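PDB 5W5P: tail fiber protein, which is a trimeric bacteriophage tailspike that probably recognises, and may degrade, the capsular polysaccharide of its Acinetobacter host. Local coordinates for residues 37-42 / 55-60; 43-48 / 88-93. All coordinates share one frame; numbering follows the deposited sequence.

Contact 1. Residues 37-42 / 55-60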
ATOM      1  N   LEU A  37       3.798 -11.155 -57.408  1.00 49.77           N
ATOM      2  CA  LEU A  37       2.682 -11.668 -56.626  1.00 48.74           C
ATOM      3  C   LEU A  37       2.837 -13.143 -56.287  1.00 46.40           C
ATOM      4  O   LEU A  37       1.918 -13.735 -55.710  1.00 46.34           O
ATOM      5  CB  LEU A  37       1.364 -11.457 -57.382  1.00 51.23           C
ATOM      6  CG  LEU A  37       1.191 -10.136 -58.133  1.00 50.56           C
ATOM      7  CD1 LEU A  37      -0.082 -10.152 -58.955  1.00 45.32           C
ATOM      8  CD2 LEU A  37       1.186  -8.968 -57.148  1.00 43.52           C
ATOM      9  N   LYS A  38       3.969 -13.753 -56.649  1.00 47.13           N
ATOM     10  CA  LYS A  38       4.210 -15.176 -56.441  1.00 51.03           C
ATOM     11  C   LYS A  38       5.367 -15.430 -55.480  1.00 52.74           C
ATOM     12  O   LYS A  38       5.923 -16.534 -55.471  1.00 56.98           O
ATOM     13  CB  LYS A  38       4.487 -15.875 -57.774  1.00 53.69           C
ATOM     14  CG  LYS A  38       3.503 -15.556 -58.885  1.00 53.18           C
ATOM     15  CD  LYS A  38       3.996 -16.134 -60.201  1.00 53.02           C
ATOM     16  CE  LYS A  38       2.862 -16.350 -61.179  1.00 54.90           C
ATOM     17  NZ  LYS A  38       3.301 -17.160 -62.351  1.00 57.21           N
ATOM     18  N   LEU A  39       5.742 -14.435 -54.676  1.00 49.34           N
ATOM     19  CA  LEU A  39       6.886 -14.535 -53.772  1.00 48.22           C
ATOM     20  C   LEU A  39       6.426 -15.186 -52.472  1.00 49.72           C
ATOM     21  O   LEU A  39       5.983 -14.520 -51.532  1.00 46.64           O
ATOM     22  CB  LEU A  39       7.495 -13.162 -53.526  1.00 44.36           C
ATOM     23  CG  LEU A  39       7.940 -12.410 -54.776  1.00 45.51           C
ATOM     24  CD1 LEU A  39       8.450 -11.031 -54.414  1.00 42.45           C
ATOM     25  CD2 LEU A  39       9.011 -13.200 -55.509  1.00 45.98           C
ATOM     26  N   LYS A  40       6.541 -16.510 -52.414  1.00 50.62           N
ATOM     27  CA  LYS A  40       6.050 -17.257 -51.265  1.00 50.17           C
ATOM     28  C   LYS A  40       7.075 -17.328 -50.136  1.00 50.03           C
ATOM     29  O   LYS A  40       6.723 -17.135 -48.968  1.00 43.33           O
ATOM     30  CB  LYS A  40       5.634 -18.667 -51.695  1.00 48.75           C
ATOM     31  CG  LYS A  40       5.386 -19.610 -50.536  1.00 46.33           C
ATOM     32  CD  LYS A  40       5.012 -20.995 -51.007  1.00 48.07           C
ATOM     33  CE  LYS A  40       4.290 -21.770 -49.910  1.00 54.66           C
ATOM     34  NZ  LYS A  40       4.779 -23.182 -49.835  1.00 56.30           N
ATOM     35  N   THR A  41       8.339 -17.585 -50.466  1.00 47.92           N
ATOM     36  CA  THR A  41       9.388 -17.815 -49.480  1.00 48.17           C
ATOM     37  C   THR A  41      10.490 -16.769 -49.610  1.00 49.62           C
ATOM     38  O   THR A  41      10.516 -15.965 -50.544  1.00 52.79           O
ATOM     39  CB  THR A  41       9.986 -19.220 -49.636  1.00 50.16           C
ATOM     40  OG1 THR A  41      10.721 -19.290 -50.866  1.00 53.14           O
ATOM     41  CG2 THR A  41       8.885 -20.274 -49.648  1.00 46.45           C
ATOM     42  N   PHE A  42      11.412 -16.788 -48.642  1.00 49.83           N
ATOM     43  CA  PHE A  42      12.564 -15.891 -48.680  1.00 48.50           C
ATOM     44  C   PHE A  42      13.431 -16.152 -49.902  1.00 49.28           C
ATOM     45  O   PHE A  42      14.010 -15.217 -50.464  1.00 53.11           O
ATOM     46  CB  PHE A  42      13.405 -16.049 -47.408  1.00 48.71           C
ATOM     47  CG  PHE A  42      12.959 -15.190 -46.252  1.00 46.93           C
ATOM     48  CD1 PHE A  42      11.662 -14.707 -46.176  1.00 44.65           C
ATOM     49  CD2 PHE A  42      13.846 -14.879 -45.231  1.00 44.85           C
ATOM     50  CE1 PHE A  42      11.261 -13.926 -45.102  1.00 43.74           C
ATOM     51  CE2 PHE A  42      13.453 -14.097 -44.156  1.00 43.88           C
ATOM     52  CZ  PHE A  42      12.159 -13.618 -44.093  1.00 41.65           C
ATOM     53  N   GLN A  55      10.343  -0.490 -55.011  1.00 53.43           N
ATOM     54  CA  GLN A  55       9.153  -1.324 -55.075  1.00 50.47           C
ATOM     55  C   GLN A  55       8.962  -2.061 -53.756  1.00 48.65           C
ATOM     56  O   GLN A  55       9.926  -2.517 -53.138  1.00 46.17           O
ATOM     57  CB  GLN A  55       9.269  -2.324 -56.230  1.00 49.68           C
ATOM     58  CG  GLN A  55       8.059  -3.232 -56.412  1.00 48.37           C
ATOM     59  CD  GLN A  55       8.337  -4.404 -57.335  1.00 49.86           C
ATOM     60  OE1 GLN A  55       9.490  -4.715 -57.628  1.00 57.58           O
ATOM     61  NE2 GLN A  55       7.279  -5.061 -57.801  1.00 45.26           N
ATOM     62  N   THR A  56       7.713  -2.163 -53.316  1.00 49.81           N
ATOM     63  CA  THR A  56       7.363  -2.965 -52.150  1.00 48.82           C
ATOM     64  C   THR A  56       6.624  -4.209 -52.622  1.00 48.53           C
ATOM     65  O   THR A  56       5.621  -4.106 -53.340  1.00 49.26           O
ATOM     66  CB  THR A  56       6.509  -2.179 -51.154  1.00 48.51           C
ATOM     67  OG1 THR A  56       7.139  -0.928 -50.853  1.00 49.54           O
ATOM     68  CG2 THR A  56       6.353  -2.975 -49.864  1.00 50.47           C
ATOM     69  N   VAL A  57       7.130  -5.376 -52.230  1.00 42.71           N
ATOM     70  CA  VAL A  57       6.505  -6.656 -52.519  1.00 42.54           C
ATOM     71  C   VAL A  57       6.244  -7.370 -51.201  1.00 47.22           C
ATOM     72  O   VAL A  57       6.835  -7.058 -50.164  1.00 49.29           O
ATOM     73  CB  VAL A  57       7.370  -7.536 -53.446  1.00 43.43           C
ATOM     74  CG1 VAL A  57       7.565  -6.860 -54.793  1.00 43.82           C
ATOM     75  CG2 VAL A  57       8.710  -7.833 -52.790  1.00 44.04           C
ATOM     76  N   TYR A  58       5.349  -8.347 -51.249  1.00 47.15           N
ATOM     77  CA  TYR A  58       4.999  -9.137 -50.080  1.00 47.24           C
ATOM     78  C   TYR A  58       5.596 -10.531 -50.205  1.00 50.02           C
ATOM     79  O   TYR A  58       5.391 -11.209 -51.217  1.00 51.70           O
ATOM     80  CB  TYR A  58       3.480  -9.222 -49.912  1.00 47.53           C
ATOM     81  CG  TYR A  58       3.065 -10.149 -48.799  1.00 46.79           C
ATOM     82  CD1 TYR A  58       2.635 -11.437 -49.073  1.00 42.87           C
ATOM     83  CD2 TYR A  58       3.121  -9.742 -47.470  1.00 46.16           C
ATOM     84  CE1 TYR A  58       2.267 -12.292 -48.065  1.00 44.68           C
ATOM     85  CE2 TYR A  58       2.752 -10.599 -46.449  1.00 43.92           C
ATOM     86  CZ  TYR A  58       2.325 -11.872 -46.756  1.00 46.56           C
ATOM     87  OH  TYR A  58       1.952 -12.741 -45.757  1.00 51.50           O
ATOM     88  N   VAL A  59       6.339 -10.951 -49.184  1.00 49.90           N
ATOM     89  CA  VAL A  59       6.854 -12.314 -49.090  1.00 49.36           C
ATOM     90  C   VAL A  59       5.969 -13.085 -48.122  1.00 51.76           C
ATOM     91  O   VAL A  59       5.725 -12.633 -46.996  1.00 54.06           O
ATOM     92  CB  VAL A  59       8.323 -12.332 -48.636  1.00 49.62           C
ATOM     93  CG1 VAL A  59       8.878 -13.745 -48.701  1.00 48.79           C
ATOM     94  CG2 VAL A  59       9.156 -11.390 -49.492  1.00 50.59           C
ATOM     95  N   GLY A  60       5.496 -14.255 -48.555  1.00 48.59           N
ATOM     96  CA  GLY A  60       4.475 -14.959 -47.794  1.00 44.02           C
ATOM     97  C   GLY A  60       4.990 -15.556 -46.496  1.00 41.79           C
ATOM     98  O   GLY A  60       4.311 -15.502 -45.470  1.00 41.76           O
TER
HETATM   99  O   HOH W   1       4.473 -12.175 -53.671  1.00 43.34           O
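The carbonyl oxygen of Leu39 meets two successive groups at the end of strand 56-59. Gly60 N donates to Leu39 O at 3.0 Å with an N-H...O angle of 148°, the donor lying in the carbonyl plane, and Val59 CA brings a C-H to the same Leu39 O at 3.4 Å. This joins the connection before helix 42-46 to an outermost strand of the four-stranded antiparallel sheet near the N-terminal end of the crystallised fragment. One water carries the backbone link further: it accepts from Leu39 N at 2.8 Å and donates to Tyr58 O at 2.8 Å. Just past the strand, Gly60 O accepts a hydrogen bond from Lys101 NZ of a second subunit, so the trimer interface adjoins the contact.

Apolar packing lies beside these bonds. Leu39 turns its side chain to the strand, and its CD1 methyl reaches Val57 CG2 at 3.6 Å, the two side chains meeting at a slant. With its CG1 anti to the backbone N (chi1 -174°), Val59 brings that methyl against the backbone at Thr41, where Val59 CG1 lies 3.3 Å from Thr41 O. Val59 CG1 also stands at the edge of the Phe42 ring, near its plane, 3.9 Å from Phe42 CD1.

Contact 2. Residues 43-48 / 88-93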
ATOM      1  N   ASP A  43      13.543 -17.416 -50.319  1.00 50.52           N
ATOM      2  CA  ASP A  43      14.333 -17.733 -51.504  1.00 53.74           C
ATOM      3  C   ASP A  43      13.729 -17.121 -52.763  1.00 60.90           C
ATOM      4  O   ASP A  43      14.467 -16.714 -53.668  1.00 65.65           O
ATOM      5  CB  ASP A  43      14.466 -19.250 -51.657  1.00 55.69           C
ATOM      6  CG  ASP A  43      15.505 -19.644 -52.692  1.00 64.71           C
ATOM      7  OD1 ASP A  43      16.693 -19.304 -52.503  1.00 67.87           O
ATOM      8  OD2 ASP A  43      15.137 -20.294 -53.699  1.00 69.87           O
ATOM      9  N   ASP A  44      12.397 -17.045 -52.840  1.00 56.86           N
ATOM     10  CA  ASP A  44      11.765 -16.408 -53.989  1.00 50.05           C
ATOM     11  C   ASP A  44      12.100 -14.925 -54.063  1.00 50.88           C
ATOM     12  O   ASP A  44      12.248 -14.383 -55.162  1.00 55.79           O
ATOM     13  CB  ASP A  44      10.252 -16.601 -53.933  1.00 45.94           C
ATOM     14  CG  ASP A  44       9.847 -18.051 -54.061  1.00 51.87           C
ATOM     15  OD1 ASP A  44      10.629 -18.839 -54.635  1.00 54.92           O
ATOM     16  OD2 ASP A  44       8.746 -18.401 -53.587  1.00 52.83           O
ATOM     17  N   LEU A  45      12.219 -14.251 -52.918  1.00 51.29           N
ATOM     18  CA  LEU A  45      12.584 -12.838 -52.942  1.00 49.54           C
ATOM     19  C   LEU A  45      14.031 -12.652 -53.378  1.00 53.07           C
ATOM     20  O   LEU A  45      14.320 -11.808 -54.233  1.00 57.66           O
ATOM     21  CB  LEU A  45      12.348 -12.206 -51.573  1.00 46.36           C
ATOM     22  CG  LEU A  45      12.714 -10.725 -51.460  1.00 49.54           C
ATOM     23  CD1 LEU A  45      11.737  -9.854 -52.238  1.00 50.09           C
ATOM     24  CD2 LEU A  45      12.763 -10.300 -50.004  1.00 50.11           C
ATOM     25  N   ARG A  46      14.951 -13.440 -52.812  1.00 52.54           N
ATOM     26  CA  ARG A  46      16.361 -13.319 -53.181  1.00 55.33           C
ATOM     27  C   ARG A  46      16.587 -13.603 -54.660  1.00 58.55           C
ATOM     28  O   ARG A  46      17.556 -13.104 -55.244  1.00 62.04           O
ATOM     29  CB  ARG A  46      17.215 -14.260 -52.328  1.00 52.36           C
ATOM     30  CG  ARG A  46      17.341 -13.838 -50.869  1.00 47.61           C
ATOM     31  CD  ARG A  46      18.414 -14.638 -50.150  1.00 46.53           C
ATOM     32  NE  ARG A  46      18.505 -14.273 -48.744  1.00 47.33           N
ATOM     33  CZ  ARG A  46      17.952 -14.969 -47.756  1.00 51.60           C
ATOM     34  NH1 ARG A  46      17.271 -16.076 -48.021  1.00 55.92           N
ATOM     35  NH2 ARG A  46      18.078 -14.562 -46.502  1.00 51.17           N
ATOM     36  N   ASN A  47      15.718 -14.399 -55.279  1.00 58.28           N
ATOM     37  CA  ASN A  47      15.814 -14.673 -56.707  1.00 58.42           C
ATOM     38  C   ASN A  47      15.011 -13.695 -57.553  1.00 57.10           C
ATOM     39  O   ASN A  47      15.084 -13.756 -58.784  1.00 58.80           O
ATOM     40  CB  ASN A  47      15.347 -16.104 -57.002  1.00 56.21           C
ATOM     41  CG  ASN A  47      16.361 -17.142 -56.577  1.00 55.85           C
ATOM     42  OD1 ASN A  47      17.085 -17.693 -57.404  1.00 59.06           O
ATOM     43  ND2 ASN A  47      16.431 -17.403 -55.279  1.00 55.77           N
ATOM     44  N   PHE A  48      14.256 -12.799 -56.925  1.00 57.14           N
ATOM     45  CA  PHE A  48      13.423 -11.838 -57.629  1.00 56.19           C
ATOM     46  C   PHE A  48      14.184 -10.536 -57.842  1.00 61.29           C
ATOM     47  O   PHE A  48      14.933 -10.086 -56.969  1.00 64.25           O
ATOM     48  CB  PHE A  48      12.142 -11.583 -56.834  1.00 53.56           C
ATOM     49  CG  PHE A  48      11.241 -10.546 -57.440  1.00 54.63           C
ATOM     50  CD1 PHE A  48      10.572 -10.796 -58.628  1.00 54.01           C
ATOM     51  CD2 PHE A  48      11.047  -9.327 -56.810  1.00 54.42           C
ATOM     52  CE1 PHE A  48       9.733  -9.845 -59.182  1.00 55.25           C
ATOM     53  CE2 PHE A  48      10.208  -8.371 -57.358  1.00 53.75           C
ATOM     54  CZ  PHE A  48       9.549  -8.631 -58.544  1.00 53.86           C
ATOM     55  N   THR A  88      15.461  -8.986 -41.596  1.00 40.26           N
ATOM     56  CA  THR A  88      14.987  -7.661 -41.967  1.00 43.34           C
ATOM     57  C   THR A  88      15.732  -7.060 -43.144  1.00 43.30           C
ATOM     58  O   THR A  88      15.197  -6.153 -43.788  1.00 45.65           O
ATOM     59  CB  THR A  88      15.087  -6.690 -40.778  1.00 44.48           C
ATOM     60  OG1 THR A  88      16.450  -6.597 -40.342  1.00 46.67           O
ATOM     61  CG2 THR A  88      14.214  -7.171 -39.618  1.00 43.29           C
ATOM     62  N   ILE A  89      16.940  -7.528 -43.440  1.00 45.22           N
ATOM     63  CA  ILE A  89      17.681  -7.138 -44.630  1.00 47.66           C
ATOM     64  C   ILE A  89      17.991  -8.418 -45.390  1.00 50.25           C
ATOM     65  O   ILE A  89      18.808  -9.233 -44.939  1.00 53.94           O
ATOM     66  CB  ILE A  89      18.966  -6.370 -44.294  1.00 48.94           C
ATOM     67  CG1 ILE A  89      18.695  -5.295 -43.241  1.00 48.80           C
ATOM     68  CG2 ILE A  89      19.548  -5.731 -45.546  1.00 46.21           C
ATOM     69  CD1 ILE A  89      19.886  -4.416 -42.956  1.00 48.02           C
ATOM     70  N   LEU A  90      17.331  -8.609 -46.530  1.00 47.62           N
ATOM     71  CA  LEU A  90      17.557  -9.757 -47.399  1.00 46.03           C
ATOM     72  C   LEU A  90      18.168  -9.256 -48.701  1.00 48.28           C
ATOM     73  O   LEU A  90      17.592  -8.387 -49.366  1.00 51.25           O
ATOM     74  CB  LEU A  90      16.257 -10.521 -47.664  1.00 42.17           C
ATOM     75  CG  LEU A  90      15.413 -10.907 -46.440  1.00 42.48           C
ATOM     76  CD1 LEU A  90      14.103 -11.573 -46.840  1.00 41.01           C
ATOM     77  CD2 LEU A  90      16.201 -11.808 -45.508  1.00 42.48           C
ATOM     78  N   VAL A  91      19.328  -9.797 -49.058  1.00 47.90           N
ATOM     79  CA  VAL A  91      20.062  -9.379 -50.247  1.00 50.85           C
ATOM     80  C   VAL A  91      19.796 -10.381 -51.361  1.00 53.89           C
ATOM     81  O   VAL A  91      20.000 -11.589 -51.186  1.00 54.27           O
ATOM     82  CB  VAL A  91      21.567  -9.261 -49.954  1.00 51.37           C
ATOM     83  CG1 VAL A  91      22.324  -8.909 -51.215  1.00 48.95           C
ATOM     84  CG2 VAL A  91      21.811  -8.227 -48.864  1.00 46.98           C
ATOM     85  N   GLY A  92      19.328  -9.881 -52.508  1.00 58.10           N
ATOM     86  CA  GLY A  92      19.054 -10.738 -53.643  1.00 57.81           C
ATOM     87  C   GLY A  92      20.296 -11.067 -54.457  1.00 59.27           C
ATOM     88  O   GLY A  92      21.361 -10.467 -54.304  1.00 61.13           O
ATOM     89  N   ILE A  93      20.146 -12.053 -55.345  1.00 61.34           N
ATOM     90  CA  ILE A  93      21.258 -12.466 -56.199  1.00 64.04           C
ATOM     91  C   ILE A  93      21.713 -11.317 -57.091  1.00 59.26           C
ATOM     92  O   ILE A  93      22.907 -11.187 -57.391  1.00 58.95           O
ATOM     93  CB  ILE A  93      20.859 -13.711 -57.019  1.00 68.80           C
ATOM     94  CG1 ILE A  93      20.690 -14.917 -56.090  1.00 72.25           C
ATOM     95  CG2 ILE A  93      21.892 -14.020 -58.088  1.00 67.91           C
ATOM     96  CD1 ILE A  93      19.661 -15.918 -56.566  1.00 74.22           C
TER
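Arg46 joins the C-terminal part of helix 42-46 to strand 89-91 through both its backbone and its side chain. The backbone supplies the hydrogen bond across the contact: Ile93 N donates to Arg46 O at 2.8 Å, nearly straight (166°) and in the carbonyl plane. Gly92 CA closes on the same Arg46 O at 3.2 Å, so the strand exit lies tight against the turn 43-47. Within that turn, Asp43 O accepts from both Asn47 N and Asn47 ND2, which come from opposite faces of its carbonyl plane; the bond from Asn47 ND2 to Asp43 O, 2.6 Å long, fixes the rotation of the amide.

Two salt bridges hold the far end of Arg46: NE to Asp84 OD2 and NH2 to Asp86 OD1. The side chain, extended from CG to NE, runs alongside Val91 O, with Arg46 CG 3.5 Å from Val91 O, and that oxygen sits at the guanidinium edge, in its plane. Because Asp84 OD2 also accepts from Val91 N, one carboxylate positions both the arginine and the strand.

Van der Waals packing fills in around these bonds. Leu90 CD2 touches the guanidinium at Arg46 NH2, 3.5 Å away. The apolar pair is Leu90 CD1 and Leu45 CD2 at 3.7 Å, the leucines crossing at about a right angle. With CG anti to the backbone N (chi1 179°), the Leu45 side chain also touches Phe73 and Trp98. At the margin, Ile93 CD1 rests against the Asn47 amide. The arrangement is that of a short helix packed on one face of an antiparallel sheet, with its C-terminal part hydrogen-bonded to the exit of an outermost strand.

Contacts 1 and 2 have centres 9 Å apart and share one antiparallel sheet, ordered 56-59, 71-75, 97-100, 89-91. Contact 1 joins the run leading into helix 42-46 to strand 56-59; contact 2 joins the helix to strand 89-91. Their segments alternate along the chain: 37-42, 43-48, 55-60, 88-93. Asp44 OD2 accepts from Lys40 N and from Thr41 N at the N-cap, and packing is continuous, Leu45 CD1 lying 3.7 Å from Val57 CG2. Together they cover one face of this small sheet, more than 50 Å from the chain centre, ahead of the parallel strands that probably form the tailspike beta-helix. Contact 1 faces neighbouring subunits, whereas no other chain of the assembly touches the segments of contact 2.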